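Local coordinates for beta-agarase AgaA (Microbulbifer thermotolerans, PDB 3WZ1), which hydrolyses the beta-1,4-galactosidic linkages of agarose from within the chain as a family 16 glycoside hydrolase, releasing mainly neoagarotetraose, at residues W120-S123 and A124-E128; Y192-D195 and P196-E200; V156-D160 and P161-Y165. All coordinates share one frame; numbering follows the deposited sequence.

Contact 1: W120-S123 and A124-E128; sequences WFLS and ADSTE. With NA (sodium ion), chain C.
Ser123 and Glu128 close a short loop in which the amide N of Ser123 gives a hydrogen bond to Glu128 O at 2.9 Å, while a type I turn from Ser123 to Ser126 brings a hydrogen bond from Ser126 N to Ser123 O. Inside the loop the hydroxyl of Ser123 works both ways: OG donates to Asp125 OD1 at 2.8 Å and accepts from Glu128 N at 3.2 Å. The chi1 of 64° sets OG between the backbone N and the carbonyl carbon of Ser123, turned into the loop toward both partners. Asp125 OD1 is gripped by three donors, since Thr127 OG1 reaches it at 2.7 Å from the syn side but tilted out of the carboxylate plane, and Thr127 N completes an Asx turn from above that plane. The hairpin so closed links strand 116-123 to strand 128-135 of the GH16 jelly roll, the latter carrying Glu129, the predicted nucleophile. Replacing Asp125 by an alanine would probably leave the Ser123 hydroxyl and the Thr127 hydroxyl and amide without their common acceptor, and Lys230, salt-bridged to OD2, without its carboxylate. Leu122 lays CD1 3.5 Å from Glu128 O, and its CD2 approaches Ser126 OG. The Glu128 side chain extends from the loop to a sodium ion, bound by OE2 at 2.3 Å; Thr226, Gly227, Ser229 and a water complete the site. Its other oxygen, OE1, accepts from the backbone N of Lys230.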
loop_
_atom_site.group_PDB
_atom_site.type_symbol
_atom_site.label_atom_id
_atom_site.label_comp_id
_atom_site.label_asym_id
_atom_site.label_seq_id
_atom_site.Cartn_x
_atom_site.Cartn_y
_atom_site.Cartn_z
ATOM N N TRP A 120 1.967 -0.244 -1.054
ATOM C CA TRP A 120 2.398 0.510 -2.222
ATOM C C TRP A 120 3.834 0.161 -2.607
ATOM O O TRP A 120 4.496 -0.618 -1.930
ATOM C CB TRP A 120 2.227 2.008 -1.978
ATOM C CG TRP A 120 3.068 2.577 -0.889
ATOM C CD1 TRP A 120 3.012 2.283 0.442
ATOM C CD2 TRP A 120 4.064 3.599 -1.028
ATOM N NE1 TRP A 120 3.897 3.056 1.136
ATOM C CE2 TRP A 120 4.573 3.863 0.257
ATOM C CE3 TRP A 120 4.566 4.305 -2.110
ATOM C CZ2 TRP A 120 5.568 4.817 0.490
ATOM C CZ3 TRP A 120 5.567 5.237 -1.886
ATOM C CH2 TRP A 120 6.054 5.488 -0.593
ATOM N N PHE A 121 4.261 0.748 -3.726
ATOM C CA PHE A 121 5.487 0.382 -4.414
ATOM C C PHE A 121 6.226 1.603 -4.874
ATOM O O PHE A 121 5.624 2.528 -5.372
ATOM C CB PHE A 121 5.134 -0.536 -5.606
ATOM C CG PHE A 121 4.543 -1.818 -5.141
ATOM C CD1 PHE A 121 5.370 -2.906 -4.857
ATOM C CD2 PHE A 121 3.206 -1.883 -4.809
ATOM C CE1 PHE A 121 4.843 -4.063 -4.289
ATOM C CE2 PHE A 121 2.684 -3.026 -4.231
ATOM C CZ PHE A 121 3.504 -4.104 -3.978
ATOM N N LEU A 122 7.534 1.600 -4.675
ATOM C CA LEU A 122 8.363 2.752 -5.038
ATOM C C LEU A 122 9.723 2.315 -5.535
ATOM O O LEU A 122 10.342 1.429 -4.959
ATOM C CB LEU A 122 8.540 3.675 -3.816
ATOM C CG LEU A 122 9.203 5.030 -4.039
ATOM C CD1 LEU A 122 8.369 5.909 -4.958
ATOM C CD2 LEU A 122 9.427 5.697 -2.693
ATOM N N SER A 123 10.187 2.955 -6.604
ATOM C CA SER A 123 11.526 2.701 -7.132
ATOM C C SER A 123 12.593 3.249 -6.194
ATOM O O SER A 123 12.334 4.168 -5.417
ATOM C CB SER A 123 11.675 3.289 -8.549
ATOM O OG SER A 123 11.551 4.697 -8.533
ATOM N N ALA A 124 13.802 2.695 -6.271
ATOM C CA ALA A 124 14.881 3.099 -5.373
ATOM C C ALA A 124 15.182 4.596 -5.421
ATOM O O ALA A 124 15.610 5.174 -4.420
ATOM C CB ALA A 124 16.132 2.326 -5.733
ATOM N N ASP A 125 14.966 5.204 -6.580
ATOM C CA ASP A 125 15.235 6.621 -6.793
ATOM C C ASP A 125 14.029 7.524 -6.543
ATOM O O ASP A 125 14.093 8.734 -6.790
ATOM C CB ASP A 125 15.851 6.863 -8.191
ATOM C CG ASP A 125 14.868 6.667 -9.345
ATOM O OD1 ASP A 125 13.675 6.390 -9.115
ATOM O OD2 ASP A 125 15.299 6.818 -10.515
ATOM N N SER A 126 12.917 6.946 -6.060
ATOM C CA SER A 126 11.697 7.706 -5.722
ATOM C C SER A 126 11.032 8.438 -6.885
ATOM O O SER A 126 10.331 9.423 -6.668
ATOM C CB SER A 126 11.966 8.704 -4.585
ATOM O OG SER A 126 12.329 8.028 -3.414
ATOM N N THR A 127 11.212 7.949 -8.116
ATOM C CA THR A 127 10.601 8.582 -9.272
ATOM C C THR A 127 9.365 7.863 -9.787
ATOM O O THR A 127 8.578 8.463 -10.493
ATOM C CB THR A 127 11.589 8.730 -10.453
ATOM O OG1 THR A 127 12.019 7.442 -10.914
ATOM C CG2 THR A 127 12.791 9.584 -10.045
ATOM N N GLU A 128 9.186 6.583 -9.428
ATOM C CA GLU A 128 8.077 5.783 -9.955
ATOM C C GLU A 128 7.402 5.030 -8.820
ATOM O O GLU A 128 8.078 4.356 -8.032
ATOM C CB GLU A 128 8.569 4.827 -11.057
ATOM C CG GLU A 128 9.091 5.569 -12.281
ATOM C CD GLU A 128 9.685 4.693 -13.349
ATOM O OE1 GLU A 128 9.462 3.454 -13.349
ATOM O OE2 GLU A 128 10.410 5.284 -14.203
HETATM NA NA NA C . 10.512 4.179 -16.201
HETATM O O HOH W 1 13.097 3.880 -16.410
#

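Contact 2: Y192-D195 and P196-E200; sequences YWRD and PWHLE
Arg194 lays its guanidinium flat on the imidazole of His198, the planes only 3° apart and the centres 3.5 Å from each other, with CZ over CG of the ring. A bend at chi3 (77°) folds the arginine back over the histidine and turns its edge to the neighbouring aspartate: NE and NH2 both hold Asp195 OD2 in the guanidinium plane, NE forming a salt bridge at 2.8 Å. The imidazole is fixed at its own edge, where NE2 donates to Glu200 OE2 at 2.8 Å, almost in the ring plane, and ND1 is hydrogen-bonded to Ser212 OG. A water joins Arg194 NH1 to Glu200 OE2, so that this oxygen is reached directly by the histidine and through water by the arginine. The other carboxylate oxygen, Glu200 OE1, lies in plane at the edge of the Tyr192 ring, 3.6 Å from CD2, and is hydrogen-bonded to Tyr202 OH. On the reverse face of the hairpin Leu199 CD2 lies alongside Trp193 CD1 at 3.8 Å. At the bend Asp195 OD1 receives Trp197 N on its anti lone pair. Antiparallel strands 187-195 and 198-203 form this beta hairpin of the jelly roll, with a type I turn from Asp195 to His198 and a beta bulge between Trp193 and Asp195.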
loop_
_atom_site.group_PDB
_atom_site.type_symbol
_atom_site.label_atom_id
_atom_site.label_comp_id
_atom_site.label_asym_id
_atom_site.label_seq_id
_atom_site.Cartn_x
_atom_site.Cartn_y
_atom_site.Cartn_z
ATOM N N TYR A 192 -2.381 -5.742 -11.119
ATOM C CA TYR A 192 -1.539 -6.370 -12.115
ATOM C C TYR A 192 -0.736 -5.277 -12.772
ATOM O O TYR A 192 -1.278 -4.467 -13.538
ATOM C CB TYR A 192 -2.333 -7.146 -13.158
ATOM C CG TYR A 192 -1.474 -7.957 -14.132
ATOM C CD1 TYR A 192 -0.174 -8.347 -13.816
ATOM C CD2 TYR A 192 -1.993 -8.370 -15.356
ATOM C CE1 TYR A 192 0.591 -9.094 -14.693
ATOM C CE2 TYR A 192 -1.248 -9.137 -16.217
ATOM C CZ TYR A 192 0.044 -9.488 -15.889
ATOM O OH TYR A 192 0.798 -10.268 -16.774
ATOM N N TRP A 193 0.550 -5.236 -12.425
ATOM C CA TRP A 193 1.511 -4.372 -13.080
ATOM C C TRP A 193 2.037 -5.184 -14.256
ATOM O O TRP A 193 2.997 -5.949 -14.130
ATOM C CB TRP A 193 2.605 -3.994 -12.099
ATOM C CG TRP A 193 3.751 -3.179 -12.614
ATOM C CD1 TRP A 193 3.798 -2.406 -13.734
ATOM C CD2 TRP A 193 5.015 -3.032 -11.966
ATOM N NE1 TRP A 193 5.029 -1.792 -13.838
ATOM C CE2 TRP A 193 5.807 -2.181 -12.770
ATOM C CE3 TRP A 193 5.566 -3.557 -10.781
ATOM C CZ2 TRP A 193 7.095 -1.826 -12.407
ATOM C CZ3 TRP A 193 6.853 -3.233 -10.448
ATOM C CH2 TRP A 193 7.606 -2.360 -11.252
ATOM N N ARG A 194 1.360 -5.047 -15.395
ATOM C CA ARG A 194 1.617 -5.893 -16.563
ATOM C C ARG A 194 2.843 -5.474 -17.351
ATOM O O ARG A 194 3.648 -6.322 -17.744
ATOM C CB ARG A 194 0.408 -5.925 -17.492
ATOM C CG ARG A 194 0.522 -6.935 -18.628
ATOM C CD ARG A 194 -0.669 -6.776 -19.560
ATOM N NE ARG A 194 -0.502 -5.617 -20.430
ATOM C CZ ARG A 194 -1.422 -5.156 -21.260
ATOM N NH1 ARG A 194 -2.621 -5.725 -21.339
ATOM N NH2 ARG A 194 -1.126 -4.123 -22.027
ATOM N N ASP A 195 2.961 -4.168 -17.577
ATOM C CA ASP A 195 4.055 -3.585 -18.339
ATOM C C ASP A 195 4.092 -2.101 -17.987
ATOM O O ASP A 195 3.268 -1.642 -17.195
ATOM C CB ASP A 195 3.882 -3.886 -19.849
ATOM C CG ASP A 195 2.620 -3.301 -20.440
ATOM O OD1 ASP A 195 2.434 -2.065 -20.381
ATOM O OD2 ASP A 195 1.811 -4.081 -20.997
ATOM N N PRO A 196 5.056 -1.339 -18.521
ATOM C CA PRO A 196 5.209 0.030 -18.059
ATOM C C PRO A 196 4.024 0.947 -18.352
ATOM O O PRO A 196 3.983 2.046 -17.822
ATOM C CB PRO A 196 6.448 0.515 -18.830
ATOM C CG PRO A 196 7.256 -0.725 -19.012
ATOM C CD PRO A 196 6.210 -1.771 -19.317
ATOM N N TRP A 197 3.104 0.519 -19.210
ATOM C CA TRP A 197 1.976 1.333 -19.618
ATOM C C TRP A 197 0.621 0.719 -19.277
ATOM O O TRP A 197 -0.411 1.164 -19.807
ATOM C CB TRP A 197 2.050 1.595 -21.123
ATOM C CG TRP A 197 3.330 2.232 -21.517
ATOM C CD1 TRP A 197 4.354 1.657 -22.208
ATOM C CD2 TRP A 197 3.756 3.558 -21.200
ATOM N NE1 TRP A 197 5.374 2.554 -22.373
ATOM C CE2 TRP A 197 5.039 3.727 -21.753
ATOM C CE3 TRP A 197 3.174 4.623 -20.521
ATOM C CZ2 TRP A 197 5.750 4.921 -21.637
ATOM C CZ3 TRP A 197 3.900 5.798 -20.391
ATOM C CH2 TRP A 197 5.158 5.940 -20.962
ATOM N N HIS A 198 0.572 -0.264 -18.373
ATOM C CA HIS A 198 -0.680 -0.956 -18.133
ATOM C C HIS A 198 -0.785 -1.509 -16.726
ATOM O O HIS A 198 -0.040 -2.411 -16.346
ATOM C CB HIS A 198 -0.849 -2.068 -19.155
ATOM C CG HIS A 198 -2.204 -2.691 -19.138
ATOM N ND1 HIS A 198 -3.229 -2.254 -19.948
ATOM C CD2 HIS A 198 -2.705 -3.722 -18.419
ATOM C CE1 HIS A 198 -4.304 -2.983 -19.723
ATOM N NE2 HIS A 198 -4.014 -3.882 -18.802
ATOM N N LEU A 199 -1.713 -0.935 -15.975
ATOM C CA LEU A 199 -2.089 -1.372 -14.626
ATOM C C LEU A 199 -3.551 -1.777 -14.566
ATOM O O LEU A 199 -4.427 -1.079 -15.112
ATOM C CB LEU A 199 -1.904 -0.210 -13.653
ATOM C CG LEU A 199 -0.520 0.432 -13.573
ATOM C CD1 LEU A 199 -0.580 1.582 -12.602
ATOM C CD2 LEU A 199 0.548 -0.551 -13.133
ATOM N N GLU A 200 -3.831 -2.872 -13.859
ATOM C CA GLU A 200 -5.204 -3.292 -13.575
ATOM C C GLU A 200 -5.422 -3.395 -12.080
ATOM O O GLU A 200 -4.642 -4.056 -11.391
ATOM C CB GLU A 200 -5.523 -4.640 -14.220
ATOM C CG GLU A 200 -5.429 -4.637 -15.741
ATOM C CD GLU A 200 -5.386 -6.019 -16.358
ATOM O OE1 GLU A 200 -5.353 -7.047 -15.652
ATOM O OE2 GLU A 200 -5.372 -6.068 -17.621
HETATM O O HOH W 2 -4.054 -7.556 -19.529
#

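Contact 3: V156-D160 and P161-Y165; sequences VFIRD and PFQDY
A beta hairpin at the surface of the catalytic domain brings Phe157 and Ile158 back against Phe162, Gln163 and Asp164, its bend passing through a cis peptide bond between Asp160 and Pro161. Two hydrogen-bonded antiparallel pairs hold the ladder: Val156 with Tyr165, and Ile158 with Gln163, whose N meets Ile158 O at 2.9 Å. On one face the Phe157 ring lies beside that of Phe162, rim to rim, with centroids 5.8 Å apart and planes at 28°; the closest carbons are Phe157 CD1 and Phe162 CE1, 3.6 Å apart. Further along, the Asp164 carboxylate comes alongside the Phe157 ring, its CG 3.4 Å from CE1 and its plane tilted against the ring. The same carboxylate is held through OD1 by His155. Bends at chi2 (-46°) and chi3 curl Arg159 back so that NH1 sits over one face of the Phe157 ring, toward its rim, and at the edge of the Phe162 ring, whose CE1 lies over a face of the guanidinium, these two planes 68° apart. NH1 also donates to Ser126 O. The opposite face pairs aliphatic with polar-tipped side chains: Ile158 CD1 lies beside Gln163 OE1 at 3.6 Å and Val156 CG2 4.0 Å from Tyr165 CB. The nearest side-chain atoms of Phe157 and Glu129, the predicted nucleophile, are about 3 Å apart. Strand 150-158 pairs with strand 128-135 as well as with strand 163-165, while Val156 and Tyr165 rest on the loop that follows helix 214-217, and Ile216 O of that helix accepts the Tyr165 hydroxyl.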
loop_
_atom_site.group_PDB
_atom_site.type_symbol
_atom_site.label_atom_id
_atom_site.label_comp_id
_atom_site.label_asym_id
_atom_site.label_seq_id
_atom_site.Cartn_x
_atom_site.Cartn_y
_atom_site.Cartn_z
ATOM N N VAL A 156 4.287 9.463 -10.862
ATOM C CA VAL A 156 5.614 9.613 -11.427
ATOM C C VAL A 156 6.095 10.992 -11.010
ATOM O O VAL A 156 5.305 11.948 -10.970
ATOM C CB VAL A 156 5.658 9.397 -12.951
ATOM C CG1 VAL A 156 5.363 7.939 -13.296
ATOM C CG2 VAL A 156 4.694 10.317 -13.679
ATOM N N PHE A 157 7.371 11.062 -10.655
ATOM C CA PHE A 157 7.975 12.287 -10.127
ATOM C C PHE A 157 9.189 12.712 -10.928
ATOM O O PHE A 157 9.885 11.894 -11.539
ATOM C CB PHE A 157 8.476 12.077 -8.695
ATOM C CG PHE A 157 7.430 11.588 -7.725
ATOM C CD1 PHE A 157 6.637 12.485 -7.018
ATOM C CD2 PHE A 157 7.269 10.231 -7.469
ATOM C CE1 PHE A 157 5.675 12.034 -6.119
ATOM C CE2 PHE A 157 6.319 9.790 -6.580
ATOM C CZ PHE A 157 5.521 10.683 -5.904
ATOM N N ILE A 158 9.457 14.016 -10.883
ATOM C CA ILE A 158 10.797 14.531 -11.106
ATOM C C ILE A 158 11.226 15.039 -9.734
ATOM O O ILE A 158 10.461 15.737 -9.070
ATOM C CB ILE A 158 10.831 15.655 -12.158
ATOM C CG1 ILE A 158 10.515 15.099 -13.555
ATOM C CG2 ILE A 158 12.202 16.338 -12.143
ATOM C CD1 ILE A 158 10.113 16.154 -14.573
ATOM N N ARG A 159 12.416 14.648 -9.280
ATOM C CA ARG A 159 12.837 14.963 -7.914
ATOM C C ARG A 159 13.231 16.438 -7.742
ATOM O O ARG A 159 12.922 17.043 -6.722
ATOM C CB ARG A 159 13.996 14.071 -7.452
ATOM C CG ARG A 159 13.729 12.555 -7.456
ATOM C CD ARG A 159 12.394 12.136 -6.845
ATOM N NE ARG A 159 12.210 12.657 -5.498
ATOM C CZ ARG A 159 11.120 12.488 -4.751
ATOM N NH1 ARG A 159 10.071 11.774 -5.179
ATOM N NH2 ARG A 159 11.079 13.046 -3.552
ATOM N N ASP A 160 13.900 17.007 -8.741
ATOM C CA ASP A 160 14.459 18.359 -8.621
ATOM C C ASP A 160 14.519 19.034 -10.001
ATOM O O ASP A 160 15.247 18.566 -10.870
ATOM C CB ASP A 160 15.859 18.265 -8.000
ATOM C CG ASP A 160 16.495 19.622 -7.744
ATOM O OD1 ASP A 160 15.806 20.640 -7.852
ATOM O OD2 ASP A 160 17.698 19.657 -7.415
ATOM N N PRO A 161 13.735 20.107 -10.225
ATOM C CA PRO A 161 12.718 20.697 -9.349
ATOM C C PRO A 161 11.584 19.701 -9.187
ATOM O O PRO A 161 11.220 19.043 -10.156
ATOM C CB PRO A 161 12.223 21.930 -10.125
ATOM C CG PRO A 161 13.173 22.118 -11.260
ATOM C CD PRO A 161 13.772 20.777 -11.540
ATOM N N PHE A 162 11.041 19.610 -7.982
ATOM C CA PHE A 162 10.020 18.617 -7.668
ATOM C C PHE A 162 8.716 18.793 -8.452
ATOM O O PHE A 162 8.106 19.870 -8.453
ATOM C CB PHE A 162 9.717 18.620 -6.184
ATOM C CG PHE A 162 8.740 17.549 -5.772
ATOM C CD1 PHE A 162 9.146 16.232 -5.691
ATOM C CD2 PHE A 162 7.424 17.867 -5.473
ATOM C CE1 PHE A 162 8.252 15.239 -5.310
ATOM C CE2 PHE A 162 6.522 16.884 -5.095
ATOM C CZ PHE A 162 6.942 15.566 -5.013
ATOM N N GLN A 163 8.284 17.708 -9.103
ATOM C CA GLN A 163 7.007 17.659 -9.785
ATOM C C GLN A 163 6.393 16.287 -9.518
ATOM O O GLN A 163 7.115 15.305 -9.432
ATOM C CB GLN A 163 7.180 17.843 -11.286
ATOM C CG GLN A 163 7.638 19.237 -11.718
ATOM C CD GLN A 163 7.557 19.411 -13.215
ATOM O OE1 GLN A 163 8.556 19.293 -13.907
ATOM N NE2 GLN A 163 6.351 19.642 -13.729
ATOM N N ASP A 164 5.075 16.245 -9.412
ATOM C CA ASP A 164 4.348 15.024 -9.016
ATOM C C ASP A 164 3.129 14.899 -9.904
ATOM O O ASP A 164 2.288 15.804 -9.922
ATOM C CB ASP A 164 3.926 15.173 -7.554
ATOM C CG ASP A 164 3.048 14.040 -7.046
ATOM O OD1 ASP A 164 2.818 13.066 -7.780
ATOM O OD2 ASP A 164 2.609 14.139 -5.878
ATOM N N TYR A 165 3.033 13.805 -10.662
ATOM C CA TYR A 165 1.829 13.489 -11.416
ATOM C C TYR A 165 1.182 12.219 -10.868
ATOM O O TYR A 165 1.883 11.226 -10.607
ATOM C CB TYR A 165 2.142 13.231 -12.896
ATOM C CG TYR A 165 0.961 12.627 -13.619
ATOM C CD1 TYR A 165 -0.074 13.421 -14.109
ATOM C CD2 TYR A 165 0.844 11.241 -13.775
ATOM C CE1 TYR A 165 -1.188 12.867 -14.736
ATOM C CE2 TYR A 165 -0.250 10.683 -14.410
ATOM C CZ TYR A 165 -1.276 11.494 -14.879
ATOM O OH TYR A 165 -2.372 10.930 -15.489
#

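Along the chain contact 1 comes first, contact 3 second and contact 2 last, all within the GH16 catalytic domain. Contacts 1 and 3 have centres 12 Å apart and touch: Thr127 O probably accepts from Phe157 N. Strand 128-135, which starts at the last residue of contact 1, pairs with strand 150-158 of contact 3 and carries both predicted catalytic glutamates, so these two hairpins adjoin the probable catalytic centre. Contact 2 stands apart, its centre about 15 Å from that of contact 1 and 21 Å from that of contact 3, yet Trp193 and Leu199 still pack on Ile130 of strand 128-135.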